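Local coordinates for putative enoyl-CoA hydratase/isomerase (Bordetella parapertussis, PDB 3ISA), which probably acts on acyl-CoA thioesters as an enoyl-CoA hydratase or isomerase of the crotonase family, its exact substrate and reaction being unestablished, at residues 29-34 against 62-67. Residues are numbered along the deposited sequence; the frame is centred on the assembly and turned at random.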
ATOM      1  N   ASN D  29     -21.885 -25.776 -20.728  1.00 20.98           N
ATOM      2  CA  ASN D  29     -20.780 -25.832 -19.776  1.00 18.25           C
ATOM      3  C   ASN D  29     -20.953 -24.871 -18.599  1.00 18.39           C
ATOM      4  O   ASN D  29     -19.977 -24.295 -18.103  1.00 19.35           O
ATOM      5  CB  ASN D  29     -19.433 -25.644 -20.494  1.00 19.84           C
ATOM      6  CG  ASN D  29     -19.071 -26.839 -21.403  1.00 22.82           C
ATOM      7  OD1 ASN D  29     -19.430 -27.983 -21.115  1.00 21.28           O
ATOM      8  ND2 ASN D  29     -18.354 -26.570 -22.482  1.00 19.49           N
ATOM      9  N   ALA D  30     -22.203 -24.716 -18.164  1.00 21.53           N
ATOM     10  CA  ALA D  30     -22.532 -23.812 -17.076  1.00 18.90           C
ATOM     11  C   ALA D  30     -21.968 -24.367 -15.769  1.00 19.17           C
ATOM     12  O   ALA D  30     -21.836 -25.573 -15.595  1.00 18.71           O
ATOM     13  CB  ALA D  30     -24.037 -23.597 -16.961  1.00 17.50           C
ATOM     14  N   LEU D  31     -21.605 -23.450 -14.881  1.00 20.11           N
ATOM     15  CA  LEU D  31     -20.898 -23.780 -13.670  1.00 20.57           C
ATOM     16  C   LEU D  31     -21.872 -24.106 -12.561  1.00 24.09           C
ATOM     17  O   LEU D  31     -22.360 -23.217 -11.867  1.00 20.73           O
ATOM     18  CB  LEU D  31     -19.973 -22.619 -13.276  1.00 17.04           C
ATOM     19  CG  LEU D  31     -18.889 -22.276 -14.313  1.00 18.13           C
ATOM     20  CD1 LEU D  31     -18.079 -21.081 -13.794  1.00 18.46           C
ATOM     21  CD2 LEU D  31     -17.979 -23.493 -14.640  1.00 16.52           C
ATOM     22  N   SER D  32     -22.167 -25.399 -12.421  1.00 19.86           N
ATOM     23  CA  SER D  32     -22.858 -25.920 -11.256  1.00 21.83           C
ATOM     24  C   SER D  32     -21.914 -25.911 -10.048  1.00 20.59           C
ATOM     25  O   SER D  32     -20.692 -25.826 -10.212  1.00 16.77           O
ATOM     26  CB  SER D  32     -23.301 -27.362 -11.528  1.00 19.40           C
ATOM     27  OG  SER D  32     -22.185 -28.196 -11.794  1.00 20.33           O
ATOM     28  N   ALA D  33     -22.470 -26.039  -8.842  1.00 17.52           N
ATOM     29  CA  ALA D  33     -21.634 -26.168  -7.657  1.00 19.80           C
ATOM     30  C   ALA D  33     -20.654 -27.336  -7.836  1.00 17.67           C
ATOM     31  O   ALA D  33     -19.461 -27.175  -7.600  1.00 18.57           O
ATOM     32  CB  ALA D  33     -22.490 -26.331  -6.384  1.00 20.58           C
ATOM     33  N   GLU D  34     -21.154 -28.473  -8.339  1.00 21.17           N
ATOM     34  CA  GLU D  34     -20.339 -29.665  -8.581  1.00 25.94           C
ATOM     35  C   GLU D  34     -19.153 -29.421  -9.541  1.00 19.90           C
ATOM     36  O   GLU D  34     -18.026 -29.853  -9.267  1.00 19.19           O
ATOM     37  CB  GLU D  34     -21.225 -30.827  -9.075  1.00 23.23           C
ATOM     38  CG  GLU D  34     -20.552 -32.189  -8.979  1.00 33.34           C
ATOM     39  CD  GLU D  34     -21.167 -33.272  -9.875  1.00 43.88           C
ATOM     40  OE1 GLU D  34     -22.020 -32.965 -10.743  1.00 47.95           O
ATOM     41  OE2 GLU D  34     -20.766 -34.449  -9.718  1.00 49.72           O
ATOM     42  N   ASN D  62     -19.446 -24.458 -26.771  1.00 21.67           N
ATOM     43  CA  ASN D  62     -18.787 -23.292 -26.149  1.00 20.66           C
ATOM     44  C   ASN D  62     -17.731 -23.641 -25.097  1.00 23.53           C
ATOM     45  O   ASN D  62     -17.477 -24.826 -24.823  1.00 20.78           O
ATOM     46  CB  ASN D  62     -19.824 -22.298 -25.572  1.00 19.28           C
ATOM     47  CG  ASN D  62     -20.375 -22.723 -24.207  1.00 24.09           C
ATOM     48  OD1 ASN D  62     -20.294 -23.889 -23.818  1.00 28.07           O
ATOM     49  ND2 ASN D  62     -20.950 -21.760 -23.473  1.00 21.61           N
ATOM     50  N   PHE D  63     -17.136 -22.598 -24.520  1.00 19.17           N
ATOM     51  CA  PHE D  63     -16.209 -22.714 -23.386  1.00 19.97           C
ATOM     52  C   PHE D  63     -17.018 -22.827 -22.075  1.00 21.24           C
ATOM     53  O   PHE D  63     -16.967 -23.869 -21.408  1.00 18.27           O
ATOM     54  CB  PHE D  63     -15.233 -21.515 -23.398  1.00 21.54           C
ATOM     55  CG  PHE D  63     -14.245 -21.499 -22.258  1.00 22.56           C
ATOM     56  CD1 PHE D  63     -13.069 -22.239 -22.325  1.00 24.12           C
ATOM     57  CD2 PHE D  63     -14.490 -20.724 -21.116  1.00 20.34           C
ATOM     58  CE1 PHE D  63     -12.148 -22.218 -21.263  1.00 24.83           C
ATOM     59  CE2 PHE D  63     -13.594 -20.703 -20.059  1.00 22.62           C
ATOM     60  CZ  PHE D  63     -12.427 -21.449 -20.124  1.00 17.44           C
ATOM     61  N   SER D  64     -17.765 -21.775 -21.726  1.00 16.32           N
ATOM     62  CA  SER D  64     -18.702 -21.788 -20.585  1.00 17.51           C
ATOM     63  C   SER D  64     -19.686 -20.610 -20.586  1.00 17.35           C
ATOM     64  O   SER D  64     -19.302 -19.450 -20.818  1.00 19.02           O
ATOM     65  CB  SER D  64     -17.943 -21.794 -19.238  1.00 15.74           C
ATOM     66  OG  SER D  64     -18.846 -21.695 -18.148  1.00 19.38           O
ATOM     67  N   ALA D  65     -20.935 -20.922 -20.250  1.00 19.22           N
ATOM     68  CA  ALA D  65     -21.973 -19.917 -20.015  1.00 20.64           C
ATOM     69  C   ALA D  65     -21.986 -19.374 -18.584  1.00 20.76           C
ATOM     70  O   ALA D  65     -22.893 -18.626 -18.221  1.00 23.40           O
ATOM     71  CB  ALA D  65     -23.341 -20.474 -20.392  1.00 21.00           C
ATOM     72  N   GLY D  66     -20.975 -19.724 -17.777  1.00 18.97           N
ATOM     73  CA  GLY D  66     -20.863 -19.167 -16.427  1.00 22.15           C
ATOM     74  C   GLY D  66     -21.811 -19.825 -15.444  1.00 21.02           C
ATOM     75  O   GLY D  66     -22.166 -20.966 -15.625  1.00 18.62           O
ATOM     76  N   PHE D  67     -22.227 -19.087 -14.413  1.00 19.70           N
ATOM     77  CA  PHE D  67     -23.068 -19.609 -13.331  1.00 21.52           C
ATOM     78  C   PHE D  67     -24.301 -20.365 -13.869  1.00 21.13           C
ATOM     79  O   PHE D  67     -25.034 -19.861 -14.727  1.00 19.14           O
ATOM     80  CB  PHE D  67     -23.508 -18.440 -12.448  1.00 15.61           C
ATOM     81  CG  PHE D  67     -24.144 -18.846 -11.146  1.00 17.48           C
ATOM     82  CD1 PHE D  67     -23.354 -19.018 -10.010  1.00 19.75           C
ATOM     83  CD2 PHE D  67     -25.531 -18.994 -11.034  1.00 21.87           C
ATOM     84  CE1 PHE D  67     -23.927 -19.367  -8.787  1.00 25.60           C
ATOM     85  CE2 PHE D  67     -26.122 -19.341  -9.796  1.00 19.67           C
ATOM     86  CZ  PHE D  67     -25.310 -19.524  -8.680  1.00 21.37           C
TER
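Ser-64 and Asn-29 carry most of the polar contact between residues 29-31, which lead into helix 33-48, and the loop 62-67. Ser-64 OG donates to Asn-29 O at 2.8 Å, from above the carbonyl plane. The same OG accepts from Gly-66 N at 2.9 Å, which makes an ST turn. Its chi1 of 175° sets OG anti to the backbone N, and there it serves both partners. Asn-29 ND2 bonds Ala-59 O; toward 62-67 it makes two weak, bent bonds, to Asn-62 O (3.0 Å) and Phe-63 O (3.2 Å). OD1 accepts from Arg-24 N, so both ends of the amide are engaged and its flip state is fixed.

Between backbones, Leu-31 N donates to Gly-66 O at 2.7 Å, a nearly straight bond (170°). Ala-30 CA lies 3.2 Å from Gly-66 O, a bent CA-H...O contact. Leu-31 and Phe-67 form a single beta bridge.

Leu-31 CG makes van der Waals contact with Ser-64 OG at 3.9 Å. Phe-67 turns from 29-34 to pack on helix 77-95.

In crotonases the loop corresponding to 62-67 commonly supplies an oxyanion-hole N-H. Here the bonding is largely to main-chain atoms, so it fixes backbone path, consistent with shaping a pocket where glycerol lies beside Ala-30.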